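Local coordinates for ESX-1 secretion-associated protein EspB (Mycobacterium marinum, PDB 7P0Z), which is exported through the mycobacterial ESX-1 system and assembles into a seven-subunit, channel-like oligomer with a probable role in protein transport, at residues 33-38 against 152-157; 81-86 against 176-181; 145-150 against 216-221; 208-213 against 269-274; 232-237 against 245-250. All coordinates share one frame; numbering follows the deposited sequence.

Contact 1 (33-38 against 152-157)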
# COMPACT_ATOMS: atom_id res chain seq x y z
N ASP A 33 4.38 -14.68 -36.91
CA ASP A 33 5.19 -15.86 -36.68
C ASP A 33 4.82 -16.52 -35.37
O ASP A 33 4.40 -15.86 -34.42
CB ASP A 33 6.65 -15.50 -36.69
CG ASP A 33 7.03 -14.68 -35.52
OD1 ASP A 33 6.56 -13.54 -35.44
OD2 ASP A 33 7.79 -15.18 -34.68
N VAL A 34 4.97 -17.83 -35.32
CA VAL A 34 4.51 -18.63 -34.19
C VAL A 34 5.73 -19.01 -33.36
O VAL A 34 6.64 -19.66 -33.88
CB VAL A 34 3.76 -19.87 -34.66
CG1 VAL A 34 3.48 -20.74 -33.50
CG2 VAL A 34 2.50 -19.46 -35.31
N PRO A 35 5.78 -18.62 -32.09
CA PRO A 35 6.97 -18.89 -31.28
C PRO A 35 6.99 -20.34 -30.79
O PRO A 35 5.99 -20.85 -30.31
CB PRO A 35 6.82 -17.91 -30.12
CG PRO A 35 5.35 -17.77 -29.97
CD PRO A 35 4.73 -17.95 -31.32
N GLN A 36 8.14 -20.98 -30.91
CA GLN A 36 8.28 -22.36 -30.48
C GLN A 36 8.81 -22.44 -29.06
O GLN A 36 9.35 -21.48 -28.52
CB GLN A 36 9.21 -23.14 -31.40
CG GLN A 36 8.95 -22.91 -32.83
CD GLN A 36 7.52 -23.22 -33.19
OE1 GLN A 36 6.90 -24.09 -32.61
NE2 GLN A 36 6.99 -22.49 -34.16
N ALA A 37 8.62 -23.59 -28.46
CA ALA A 37 9.10 -23.81 -27.11
C ALA A 37 10.62 -23.77 -27.10
O ALA A 37 11.26 -24.37 -27.96
CB ALA A 37 8.62 -25.15 -26.59
N PRO A 38 11.23 -23.06 -26.16
CA PRO A 38 12.69 -22.98 -26.13
C PRO A 38 13.37 -24.31 -25.83
O PRO A 38 14.50 -24.52 -26.27
CB PRO A 38 12.95 -21.96 -25.02
CG PRO A 38 11.66 -21.30 -24.77
CD PRO A 38 10.60 -22.26 -25.10
N VAL A 152 13.09 -14.97 -29.69
CA VAL A 152 13.70 -13.68 -29.95
C VAL A 152 13.15 -13.08 -31.24
O VAL A 152 12.91 -11.87 -31.32
CB VAL A 152 15.23 -13.80 -29.96
CG1 VAL A 152 15.85 -12.48 -30.24
CG2 VAL A 152 15.69 -14.28 -28.63
N ASN A 153 12.94 -13.90 -32.26
CA ASN A 153 12.32 -13.38 -33.48
C ASN A 153 10.91 -12.87 -33.19
O ASN A 153 10.53 -11.79 -33.67
CB ASN A 153 12.28 -14.45 -34.56
CG ASN A 153 13.65 -14.93 -34.95
OD1 ASN A 153 14.64 -14.21 -34.81
ND2 ASN A 153 13.72 -16.15 -35.43
N PHE A 154 10.14 -13.63 -32.42
CA PHE A 154 8.82 -13.21 -32.00
C PHE A 154 8.86 -11.87 -31.28
O PHE A 154 8.09 -10.96 -31.58
CB PHE A 154 8.26 -14.30 -31.09
CG PHE A 154 6.88 -14.06 -30.60
CD1 PHE A 154 5.79 -14.47 -31.33
CD2 PHE A 154 6.67 -13.45 -29.39
CE1 PHE A 154 4.53 -14.27 -30.87
CE2 PHE A 154 5.40 -13.23 -28.93
CZ PHE A 154 4.33 -13.65 -29.67
N ALA A 155 9.78 -11.74 -30.33
CA ALA A 155 9.86 -10.51 -29.56
C ALA A 155 10.26 -9.33 -30.43
O ALA A 155 9.75 -8.23 -30.25
CB ALA A 155 10.86 -10.68 -28.42
N ASP A 156 11.18 -9.54 -31.36
CA ASP A 156 11.57 -8.46 -32.25
C ASP A 156 10.38 -8.00 -33.07
O ASP A 156 10.14 -6.79 -33.21
CB ASP A 156 12.69 -8.90 -33.17
CG ASP A 156 13.99 -9.02 -32.46
OD1 ASP A 156 14.12 -8.48 -31.35
OD2 ASP A 156 14.90 -9.67 -33.01
N GLY A 157 9.64 -8.94 -33.64
CA GLY A 157 8.48 -8.57 -34.42
C GLY A 157 7.48 -7.77 -33.61
O GLY A 157 6.96 -6.76 -34.06
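Phe-154 is sent out from its helix with CG anti to the backbone N (chi1 -178°), a setting that carries the phenyl ring across to Pro-35 on the segment 33-38. There the pyrrolidine ring of Pro-35 lies over one face of the aromatic ring, displaced toward its rim at CD1 and CE1. Pro-35 CG approaches Phe-154 CD1 to 3.6 Å and stands 3.9 Å from the ring centroid, 26° off the normal, which makes this a CH-pi contact. Pro-35 CB and CD flank it, with CB 3.9 Å from Phe-154 CG, while the carbonyl O of Asp-33 sits at the ring edge, near its plane.

The contact joins the PE-family and PPE-family portions of the chain: the extended loop between helices 13-23 and 42-81 runs past helix 149-166 of the elongated helical bundle. Phe-154 also touches Ala-55 of helix 42-81 and Ala-211 of helix 181-224, and Pro-35 rests on Leu-51, so both rings are buried among these helices.

Nearer the solvent, Asp-33 holds CG between its backbone N and carbonyl carbon (chi1 69°), turning the carboxylate onto the helix backbone. Its OD2 lies 3.5 Å from Phe-154 CA and 3.7 Å from Phe-154 CB. Just after Pro-35, Gln-36 N is hydrogen-bonded to Ser-150 OG.

Contact 2 (81-86 against 176-181)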
# COMPACT_ATOMS: atom_id res chain seq x y z
N ALA A 81 -20.65 15.95 -45.29
CA ALA A 81 -21.82 16.16 -46.13
C ALA A 81 -22.83 17.08 -45.48
O ALA A 81 -23.74 17.55 -46.16
CB ALA A 81 -22.49 14.84 -46.46
N ALA A 82 -22.70 17.35 -44.19
CA ALA A 82 -23.59 18.32 -43.57
C ALA A 82 -23.46 19.73 -44.15
O ALA A 82 -24.31 20.57 -43.86
CB ALA A 82 -23.33 18.40 -42.07
N TYR A 83 -22.42 20.03 -44.91
CA TYR A 83 -22.25 21.39 -45.42
C TYR A 83 -22.74 21.55 -46.85
O TYR A 83 -23.66 22.33 -47.10
CB TYR A 83 -20.79 21.81 -45.30
CG TYR A 83 -20.40 21.78 -43.88
CD1 TYR A 83 -20.83 22.76 -43.02
CD2 TYR A 83 -19.70 20.72 -43.36
CE1 TYR A 83 -20.51 22.73 -41.71
CE2 TYR A 83 -19.38 20.68 -42.04
CZ TYR A 83 -19.79 21.68 -41.22
OH TYR A 83 -19.47 21.64 -39.89
N GLY A 84 -22.18 20.81 -47.78
CA GLY A 84 -22.64 20.96 -49.14
C GLY A 84 -22.59 19.64 -49.86
O GLY A 84 -22.20 18.62 -49.30
N GLU A 85 -23.02 19.67 -51.12
CA GLU A 85 -22.97 18.47 -51.94
C GLU A 85 -21.52 18.01 -52.05
O GLU A 85 -20.59 18.81 -52.05
CB GLU A 85 -23.53 18.77 -53.33
CG GLU A 85 -22.53 19.50 -54.20
CD GLU A 85 -22.46 20.98 -53.92
OE1 GLU A 85 -23.03 21.43 -52.90
OE2 GLU A 85 -21.79 21.69 -54.70
N VAL A 86 -21.33 16.70 -52.11
CA VAL A 86 -19.98 16.18 -52.26
C VAL A 86 -19.81 15.57 -53.64
O VAL A 86 -20.27 14.45 -53.89
CB VAL A 86 -19.64 15.15 -51.14
CG1 VAL A 86 -18.22 14.66 -51.28
CG2 VAL A 86 -19.84 15.77 -49.77
N GLU A 176 -7.38 21.45 -37.99
CA GLU A 176 -6.98 22.84 -38.11
C GLU A 176 -8.19 23.75 -38.24
O GLU A 176 -8.44 24.60 -37.38
CB GLU A 176 -6.08 23.03 -39.31
CG GLU A 176 -4.83 22.27 -39.26
CD GLU A 176 -4.11 22.30 -40.58
OE1 GLU A 176 -4.79 22.39 -41.62
OE2 GLU A 176 -2.86 22.26 -40.58
N ASN A 177 -8.96 23.58 -39.30
CA ASN A 177 -9.96 24.56 -39.69
C ASN A 177 -11.38 24.14 -39.42
O ASN A 177 -12.30 24.80 -39.89
CB ASN A 177 -9.82 24.88 -41.17
CG ASN A 177 -8.44 25.25 -41.53
OD1 ASN A 177 -7.88 26.19 -40.99
ND2 ASN A 177 -7.86 24.52 -42.45
N TRP A 178 -11.61 23.07 -38.69
CA TRP A 178 -12.97 22.64 -38.45
C TRP A 178 -13.33 22.88 -37.00
O TRP A 178 -12.52 22.63 -36.10
CB TRP A 178 -13.16 21.18 -38.80
CG TRP A 178 -14.57 20.80 -38.82
CD1 TRP A 178 -15.62 21.62 -39.06
CD2 TRP A 178 -15.11 19.53 -38.54
NE1 TRP A 178 -16.78 20.93 -38.96
CE2 TRP A 178 -16.50 19.63 -38.65
CE3 TRP A 178 -14.56 18.29 -38.22
CZ2 TRP A 178 -17.34 18.56 -38.45
CZ3 TRP A 178 -15.39 17.23 -38.02
CH2 TRP A 178 -16.77 17.37 -38.13
N GLU A 179 -14.53 23.37 -36.76
CA GLU A 179 -14.91 23.79 -35.43
C GLU A 179 -16.41 23.61 -35.27
O GLU A 179 -17.12 23.39 -36.25
CB GLU A 179 -14.47 25.22 -35.17
CG GLU A 179 -14.35 25.54 -33.72
CD GLU A 179 -13.71 26.88 -33.46
OE1 GLU A 179 -13.48 27.62 -34.44
OE2 GLU A 179 -13.40 27.19 -32.29
N GLY A 180 -16.87 23.65 -34.05
CA GLY A 180 -18.27 23.45 -33.75
C GLY A 180 -18.50 22.16 -33.01
O GLY A 180 -17.57 21.48 -32.58
N ASP A 181 -19.77 21.80 -32.88
CA ASP A 181 -20.13 20.66 -32.06
C ASP A 181 -19.71 19.35 -32.68
O ASP A 181 -19.18 18.47 -32.00
CB ASP A 181 -21.63 20.65 -31.80
CG ASP A 181 -22.02 21.69 -30.82
OD1 ASP A 181 -21.12 22.24 -30.18
OD2 ASP A 181 -23.22 21.95 -30.69
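Tyr-83 and Trp-178 meet through one hydrogen bond that joins the two signature motifs of this family at the same end of the helical bundle. Trp-178, Glu-179 and Gly-180 form the WxG motif in the turn leading into helix 181-224. Tyr-83, just after helix 42-81, is the tyrosine of a sequence matching the YxxxD/E motif, and the pairing is consistent with the composite secretion signal known from ESX substrates.

The polar link runs from the indole N-H of Trp-178 to the phenol oxygen of Tyr-83. Trp-178 NE1 lies 2.9 Å from Tyr-83 OH, with an angle of 160° at the hydrogen, and the oxygen is close to the indole plane, at the ring edge. The bond gives the polar nitrogen of a buried tryptophan a partner. A chi1 of -168° sends the indole out, and chi2 turns its NE1 edge to the tyrosine.

As aromatic neighbours the rings are less regular. The phenol and the five-membered ring stand at 84°, but their offset is oblique and their centroids are 5.9 Å apart. Further packing on Trp-178 comes from Ile-16, Glu-15 and Val-11, and from Phe-175, which it meets edge-to-face; Tyr-83 also touches Val-11 and Gln-13.

In the backbone, Gly-180 occupies the N-cap position of helix 181-224, with phi positive and psi near 180°, where a CB would be jammed against the preceding carbonyl O. Tyr-83 OH sits almost evenly before the NE1 corner, 3.9 Å from Trp-178 CD1 and 3.8 Å from Trp-178 CE2.

Contact 3 (145-150 against 216-221)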
# COMPACT_ATOMS: atom_id res chain seq x y z
N GLY A 145 15.07 -28.42 -28.33
CA GLY A 145 14.46 -27.21 -28.79
C GLY A 145 15.46 -26.30 -29.47
O GLY A 145 16.60 -26.67 -29.73
N ASP A 146 15.01 -25.09 -29.76
CA ASP A 146 15.87 -24.14 -30.44
C ASP A 146 16.53 -23.18 -29.49
O ASP A 146 17.22 -22.26 -29.94
CB ASP A 146 15.09 -23.37 -31.50
CG ASP A 146 14.00 -22.50 -30.92
OD1 ASP A 146 13.81 -22.44 -29.70
OD2 ASP A 146 13.29 -21.88 -31.73
N GLN A 147 16.34 -23.37 -28.19
CA GLN A 147 17.01 -22.62 -27.15
C GLN A 147 16.61 -21.16 -27.15
O GLN A 147 17.27 -20.34 -26.53
CB GLN A 147 18.52 -22.76 -27.27
CG GLN A 147 18.94 -24.18 -27.16
CD GLN A 147 18.59 -24.75 -25.83
OE1 GLN A 147 18.93 -24.18 -24.80
NE2 GLN A 147 17.85 -25.84 -25.83
N GLY A 148 15.54 -20.82 -27.85
CA GLY A 148 14.95 -19.51 -27.74
C GLY A 148 15.11 -18.59 -28.92
O GLY A 148 14.76 -17.42 -28.80
N THR A 149 15.61 -19.06 -30.06
CA THR A 149 15.78 -18.13 -31.16
C THR A 149 14.44 -17.69 -31.72
O THR A 149 14.27 -16.52 -32.10
CB THR A 149 16.64 -18.74 -32.26
OG1 THR A 149 16.03 -19.93 -32.75
CG2 THR A 149 17.97 -19.06 -31.70
N SER A 150 13.47 -18.59 -31.79
CA SER A 150 12.18 -18.18 -32.30
C SER A 150 11.47 -17.26 -31.32
O SER A 150 10.70 -16.40 -31.74
CB SER A 150 11.32 -19.39 -32.62
OG SER A 150 10.90 -20.02 -31.45
N GLN A 216 15.58 -15.38 -21.91
CA GLN A 216 16.56 -15.24 -20.84
C GLN A 216 16.43 -16.36 -19.82
O GLN A 216 17.43 -16.79 -19.25
CB GLN A 216 16.45 -13.89 -20.17
CG GLN A 216 16.77 -12.81 -21.11
CD GLN A 216 18.06 -13.09 -21.84
OE1 GLN A 216 18.05 -13.38 -23.04
NE2 GLN A 216 19.17 -13.00 -21.14
N LEU A 217 15.21 -16.82 -19.57
CA LEU A 217 15.02 -17.94 -18.67
C LEU A 217 15.69 -19.18 -19.21
O LEU A 217 16.29 -19.95 -18.46
CB LEU A 217 13.54 -18.19 -18.45
CG LEU A 217 13.24 -19.26 -17.40
CD1 LEU A 217 13.74 -18.84 -16.03
CD2 LEU A 217 11.78 -19.63 -17.38
N GLN A 218 15.57 -19.41 -20.51
CA GLN A 218 16.22 -20.57 -21.09
C GLN A 218 17.73 -20.50 -20.91
O GLN A 218 18.36 -21.49 -20.55
CB GLN A 218 15.86 -20.68 -22.57
CG GLN A 218 16.44 -21.90 -23.24
CD GLN A 218 15.89 -23.19 -22.68
OE1 GLN A 218 14.80 -23.23 -22.12
NE2 GLN A 218 16.63 -24.27 -22.85
N LEU A 219 18.32 -19.33 -21.14
CA LEU A 219 19.75 -19.21 -20.94
C LEU A 219 20.13 -19.44 -19.48
O LEU A 219 21.11 -20.13 -19.18
CB LEU A 219 20.25 -17.85 -21.40
CG LEU A 219 20.12 -17.66 -22.90
CD1 LEU A 219 20.81 -16.39 -23.30
CD2 LEU A 219 20.68 -18.83 -23.63
N TRP A 220 19.38 -18.84 -18.57
CA TRP A 220 19.70 -18.96 -17.15
C TRP A 220 19.64 -20.40 -16.70
O TRP A 220 20.50 -20.88 -15.95
CB TRP A 220 18.72 -18.11 -16.36
CG TRP A 220 18.80 -18.30 -14.94
CD1 TRP A 220 19.56 -17.61 -14.08
CD2 TRP A 220 18.08 -19.26 -14.17
NE1 TRP A 220 19.37 -18.07 -12.81
CE2 TRP A 220 18.47 -19.09 -12.84
CE3 TRP A 220 17.16 -20.25 -14.48
CZ2 TRP A 220 17.96 -19.85 -11.83
CZ3 TRP A 220 16.66 -21.01 -13.48
CH2 TRP A 220 17.07 -20.82 -12.17
N ALA A 221 18.63 -21.13 -17.16
CA ALA A 221 18.50 -22.52 -16.79
C ALA A 221 19.60 -23.35 -17.42
O ALA A 221 20.05 -24.33 -16.84
CB ALA A 221 17.14 -23.04 -17.22
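Gln-147 and Gln-218 cross at about a right angle, their amide planes 74° apart, where a type I' beta turn (Asp-146 to Thr-149) leading into helix 149-166 meets helix 181-224. Gln-218 NE2 donates to Gln-147 OE1 at 3.0 Å, nearly straight at 161°. The acceptor lies close to the plane of the donating amide, yet the donor stands well out of the carbonyl plane of Gln-147 and so is not on a lone pair. Gln-218 CG, anti to the backbone N (chi1 -177°), lies 3.7 Å from Gln-147 OE1; the bends at chi2 set the two amides across each other.

Both amides have further partners: Gln-218 OE1 is hydrogen-bonded to Tyr-265 OH of helix 244-268, and both NE2 atoms make weak bonds to Leu-142 O.

Asp-146 holds the turn that presents Gln-147. Its OD1 accepts from Gly-148 N at 3.0 Å, an Asx turn in which the N-H arrives from above the carboxylate plane. Asp-146 OD2 takes two bonds from Ser-150, one from the backbone N at 3.3 Å and one from the hydroxyl OG, which lies on its syn lone pair at 3.0 Å.

Contact 4 (208-213 against 269-274)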
# COMPACT_ATOMS: atom_id res chain seq x y z
N ALA A 208 6.14 -8.78 -26.26
CA ALA A 208 7.55 -8.95 -26.59
C ALA A 208 8.39 -9.10 -25.33
O ALA A 208 9.36 -9.86 -25.31
CB ALA A 208 8.05 -7.76 -27.41
N LYS A 209 8.01 -8.39 -24.28
CA LYS A 209 8.73 -8.49 -23.03
C LYS A 209 8.66 -9.90 -22.47
O LYS A 209 9.67 -10.44 -21.99
CB LYS A 209 8.15 -7.48 -22.05
CG LYS A 209 8.86 -7.45 -20.76
CD LYS A 209 8.21 -6.53 -19.80
CE LYS A 209 8.89 -6.64 -18.46
NZ LYS A 209 8.26 -5.81 -17.41
N GLN A 210 7.49 -10.53 -22.53
CA GLN A 210 7.38 -11.90 -22.07
C GLN A 210 8.21 -12.85 -22.91
O GLN A 210 8.83 -13.78 -22.39
CB GLN A 210 5.92 -12.34 -22.08
CG GLN A 210 5.09 -11.77 -21.00
CD GLN A 210 3.71 -12.33 -21.05
OE1 GLN A 210 3.23 -12.69 -22.10
NE2 GLN A 210 3.07 -12.43 -19.90
N ALA A 211 8.21 -12.65 -24.22
CA ALA A 211 9.04 -13.53 -25.05
C ALA A 211 10.52 -13.39 -24.71
O ALA A 211 11.24 -14.39 -24.62
CB ALA A 211 8.79 -13.23 -26.52
N ASN A 212 10.98 -12.16 -24.52
CA ASN A 212 12.37 -11.96 -24.12
C ASN A 212 12.64 -12.61 -22.78
O ASN A 212 13.72 -13.17 -22.56
CB ASN A 212 12.68 -10.48 -24.06
CG ASN A 212 13.03 -9.92 -25.39
OD1 ASN A 212 13.67 -10.58 -26.19
ND2 ASN A 212 12.61 -8.70 -25.65
N PHE A 213 11.69 -12.53 -21.88
CA PHE A 213 11.83 -13.16 -20.58
C PHE A 213 12.02 -14.66 -20.73
O PHE A 213 12.82 -15.27 -20.02
CB PHE A 213 10.61 -12.85 -19.75
CG PHE A 213 10.64 -13.42 -18.40
CD1 PHE A 213 11.23 -12.74 -17.38
CD2 PHE A 213 10.11 -14.66 -18.16
CE1 PHE A 213 11.26 -13.27 -16.13
CE2 PHE A 213 10.15 -15.19 -16.91
CZ PHE A 213 10.72 -14.49 -15.90
N ALA A 269 8.17 -19.75 -15.76
CA ALA A 269 7.64 -19.92 -17.10
C ALA A 269 6.14 -19.95 -17.14
O ALA A 269 5.57 -20.41 -18.12
CB ALA A 269 8.19 -21.20 -17.72
N ASP A 270 5.48 -19.49 -16.10
CA ASP A 270 4.03 -19.42 -16.07
C ASP A 270 3.62 -18.01 -16.45
O ASP A 270 3.65 -17.10 -15.63
CB ASP A 270 3.52 -19.80 -14.69
CG ASP A 270 2.14 -20.35 -14.72
OD1 ASP A 270 1.85 -21.16 -15.62
OD2 ASP A 270 1.34 -19.98 -13.85
N LEU A 271 3.23 -17.83 -17.71
CA LEU A 271 3.03 -16.51 -18.27
C LEU A 271 1.60 -16.04 -18.10
O LEU A 271 0.66 -16.83 -18.22
CB LEU A 271 3.40 -16.49 -19.74
CG LEU A 271 4.89 -16.71 -19.91
CD1 LEU A 271 5.25 -16.72 -21.38
CD2 LEU A 271 5.63 -15.62 -19.18
N GLU A 272 1.45 -14.77 -17.81
CA GLU A 272 0.13 -14.18 -17.75
C GLU A 272 -0.50 -14.14 -19.14
O GLU A 272 0.18 -13.85 -20.11
CB GLU A 272 0.22 -12.77 -17.21
CG GLU A 272 0.56 -12.73 -15.77
CD GLU A 272 -0.64 -12.96 -14.92
OE1 GLU A 272 -1.40 -12.00 -14.66
OE2 GLU A 272 -0.84 -14.12 -14.50
N PRO A 273 -1.78 -14.45 -19.25
CA PRO A 273 -2.48 -14.17 -20.51
C PRO A 273 -2.65 -12.68 -20.72
O PRO A 273 -2.60 -11.88 -19.79
CB PRO A 273 -3.82 -14.86 -20.31
CG PRO A 273 -4.00 -14.89 -18.87
CD PRO A 273 -2.67 -15.04 -18.25
N VAL A 274 -2.84 -12.31 -21.97
CA VAL A 274 -3.00 -10.92 -22.37
C VAL A 274 -4.40 -10.77 -22.91
O VAL A 274 -4.70 -11.32 -23.97
CB VAL A 274 -1.97 -10.52 -23.42
CG1 VAL A 274 -2.15 -9.08 -23.83
CG2 VAL A 274 -0.59 -10.72 -22.89
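Gln-210 reaches from helix 181-224 to the backbone of Glu-272, where its NE2 donates to the carbonyl O at 3.2 Å. The bond is almost linear, 171° at the hydrogen, and its C=O...N angle is 124°. The donor lies in the carbonyl plane on a lone pair, and the oxygen lies in turn close to the plane of the Gln-210 amide, so both flat groups are used in the orientation that suits them.

Aliphatic carbons lie beside this bond. Leu-271 CB comes to 4.1 Å from Gln-210 NE2 and Glu-272 CB to 3.9 Å from the same nitrogen, whereas Val-274 CG2 lies at 4.4 Å from Gln-210 OE1, beside the oxygen half of the amide. The side chain gets there by extending straight beyond CG (chi2 -176°). The acid of Glu-272 bends at chi2 and leads away from the helix.

The partner segment 269-274 is the extended chain that leaves helix 244-268 and runs along the surface of the bundle, over the seam between helices 42-81 and 181-224. A side chain on helix 181-224 is thus bonded to the main chain of the segment that follows helix 244-268.

Further out, Gln-210 also touches Leu-51 of helix 42-81, Leu-271 sits on Ala-47, Gln-50 and Met-214, and Val-274 N is hydrogen-bonded to Ser-54 OG. Val-274 also touches Leu-203, and Pro-273 packs against Gln-166 of a neighbouring subunit.

Contact 5 (232-237 against 245-250)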
# COMPACT_ATOMS: atom_id res chain seq x y z
N VAL A 232 26.55 -37.86 -18.19
CA VAL A 232 27.17 -39.06 -18.73
C VAL A 232 28.53 -39.30 -18.10
O VAL A 232 28.88 -40.43 -17.73
CB VAL A 232 27.25 -38.97 -20.26
CG1 VAL A 232 27.96 -40.15 -20.80
CG2 VAL A 232 25.87 -38.96 -20.79
N GLU A 233 29.30 -38.24 -17.92
CA GLU A 233 30.55 -38.36 -17.19
C GLU A 233 30.33 -38.91 -15.79
O GLU A 233 31.02 -39.84 -15.37
CB GLU A 233 31.24 -37.01 -17.10
CG GLU A 233 32.05 -36.71 -18.32
CD GLU A 233 33.24 -37.63 -18.41
OE1 GLU A 233 33.74 -38.04 -17.35
OE2 GLU A 233 33.66 -37.95 -19.54
N LEU A 234 29.43 -38.31 -15.04
CA LEU A 234 29.28 -38.72 -13.65
C LEU A 234 28.84 -40.16 -13.57
O LEU A 234 29.34 -40.92 -12.74
CB LEU A 234 28.30 -37.80 -12.94
CG LEU A 234 28.17 -38.08 -11.45
CD1 LEU A 234 29.50 -37.86 -10.77
CD2 LEU A 234 27.12 -37.22 -10.81
N GLU A 235 27.94 -40.57 -14.45
CA GLU A 235 27.50 -41.96 -14.48
C GLU A 235 28.65 -42.90 -14.75
O GLU A 235 28.90 -43.85 -13.99
CB GLU A 235 26.43 -42.12 -15.55
CG GLU A 235 25.91 -43.50 -15.68
CD GLU A 235 24.88 -43.61 -16.76
OE1 GLU A 235 24.58 -42.58 -17.39
OE2 GLU A 235 24.36 -44.72 -16.98
N ARG A 236 29.39 -42.66 -15.84
CA ARG A 236 30.48 -43.57 -16.16
C ARG A 236 31.52 -43.60 -15.05
O ARG A 236 31.80 -44.66 -14.49
CB ARG A 236 31.12 -43.16 -17.48
CG ARG A 236 32.07 -44.17 -17.99
CD ARG A 236 33.46 -43.66 -17.82
NE ARG A 236 33.72 -42.52 -18.67
CZ ARG A 236 34.69 -41.65 -18.45
NH1 ARG A 236 35.46 -41.77 -17.39
NH2 ARG A 236 34.87 -40.65 -19.29
N LEU A 237 32.03 -42.44 -14.66
CA LEU A 237 32.94 -42.39 -13.52
C LEU A 237 32.32 -43.00 -12.27
O LEU A 237 33.04 -43.25 -11.30
CB LEU A 237 33.36 -40.95 -13.29
CG LEU A 237 34.37 -40.61 -12.20
CD1 LEU A 237 35.28 -39.50 -12.65
CD2 LEU A 237 33.65 -40.18 -10.94
N GLU A 245 33.02 -42.73 -3.02
CA GLU A 245 33.12 -41.66 -2.04
C GLU A 245 32.87 -40.29 -2.66
O GLU A 245 32.43 -39.37 -1.98
CB GLU A 245 34.50 -41.65 -1.38
CG GLU A 245 34.99 -42.98 -0.83
CD GLU A 245 36.44 -42.92 -0.33
OE1 GLU A 245 37.22 -42.09 -0.84
OE2 GLU A 245 36.78 -43.69 0.58
N GLN A 246 33.18 -40.14 -3.94
CA GLN A 246 33.07 -38.86 -4.60
C GLN A 246 31.85 -38.79 -5.51
O GLN A 246 31.05 -37.86 -5.42
CB GLN A 246 34.34 -38.61 -5.41
CG GLN A 246 34.73 -37.18 -5.53
CD GLN A 246 36.04 -37.04 -6.26
OE1 GLN A 246 36.60 -38.02 -6.72
NE2 GLN A 246 36.55 -35.82 -6.33
N ALA A 247 31.69 -39.80 -6.36
CA ALA A 247 30.61 -39.82 -7.32
C ALA A 247 29.25 -39.77 -6.64
O ALA A 247 28.33 -39.13 -7.14
CB ALA A 247 30.71 -41.05 -8.20
N ILE A 248 29.07 -40.49 -5.54
CA ILE A 248 27.77 -40.48 -4.90
C ILE A 248 27.45 -39.10 -4.37
O ILE A 248 26.32 -38.60 -4.50
CB ILE A 248 27.74 -41.56 -3.81
CG1 ILE A 248 28.19 -42.90 -4.41
CG2 ILE A 248 26.38 -41.68 -3.17
CD1 ILE A 248 28.53 -43.93 -3.40
N LYS A 249 28.45 -38.45 -3.78
CA LYS A 249 28.33 -37.06 -3.37
C LYS A 249 27.92 -36.17 -4.54
O LYS A 249 26.98 -35.38 -4.44
CB LYS A 249 29.66 -36.61 -2.77
CG LYS A 249 29.74 -35.17 -2.34
CD LYS A 249 31.10 -34.91 -1.74
CE LYS A 249 31.32 -33.47 -1.40
NZ LYS A 249 31.54 -32.70 -2.62
N LEU A 250 28.62 -36.31 -5.66
CA LEU A 250 28.34 -35.48 -6.82
C LEU A 250 26.94 -35.75 -7.37
O LEU A 250 26.27 -34.82 -7.83
CB LEU A 250 29.39 -35.71 -7.90
CG LEU A 250 29.45 -34.61 -8.96
CD1 LEU A 250 29.37 -33.25 -8.33
CD2 LEU A 250 30.70 -34.71 -9.80
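Leu-234 points its CB from helix 228-237 toward helix 244-268, and its branches lie against Leu-250 and Ala-247. With CG anti to the backbone N (chi1 -175°), the side chain projects toward helix 244-268, and CG then splits into two methyls with different neighbours. Leu-234 CD1 goes to the side chain of Leu-250, 3.5 Å from Leu-250 CD2, 3.6 Å from its CB and 3.7 Å from its CG. The same CD1 of Leu-234 also comes to 4.0 Å from Ala-247 O and 4.3 Å from Ala-247 CB. Leu-234 CD2 lies over the Leu-250 backbone, 3.7 Å from Leu-250 C. The leucine therefore covers both the root and one branch of its partner, and the two side chains are set obliquely to each other.

These helices are the arms of an antiparallel helical hairpin with a short connection, at an end of the elongated chain. Their directions differ by 145° and the short segments approach to 9.7 Å between axes. Ala-247, the residue nearest Leu-234 by CA position, presents a small side chain at this point, and Leu-237, one turn closer to the connection, places its CD2 against Ala-247 CB.

The side-chain-to-side-chain contacts across the hairpin are apolar, and polar groups stay on the flanks: on the outer surface of helix 228-237, Arg-236 NH2 forms a salt bridge with Glu-233 OE2. Leu-234 is further buried by Tyr-251 and Tyr-254 of the same partner helix and by Phe-132, while Leu-237 also touches Tyr-243.

Contacts 1, 3 and 4 cluster about the middle of the long bundle, with centres 11 to 13 Å apart, whereas contacts 2 and 5 lie toward opposite ends, about 84 Å between centres. Contacts 1, 2, 3 and 5 are partly buried; contact 4 lies at the surface. Helix 149-166 serves contacts 1 and 3, and helix 181-224 serves contacts 3 and 4. The PE-PPE junction is made twice, by apolar ring packing in contact 1 and by a hydrogen bond between two aromatic side chains in contact 2. Contact 3 is an amide pair, contact 4 an amide-to-backbone bond, contact 5 a leucine-rich hairpin interface. Pro-38 O meets Gln-147 N between contacts 1 and 3, and Leu-217 packs on Ala-269 between 3 and 4.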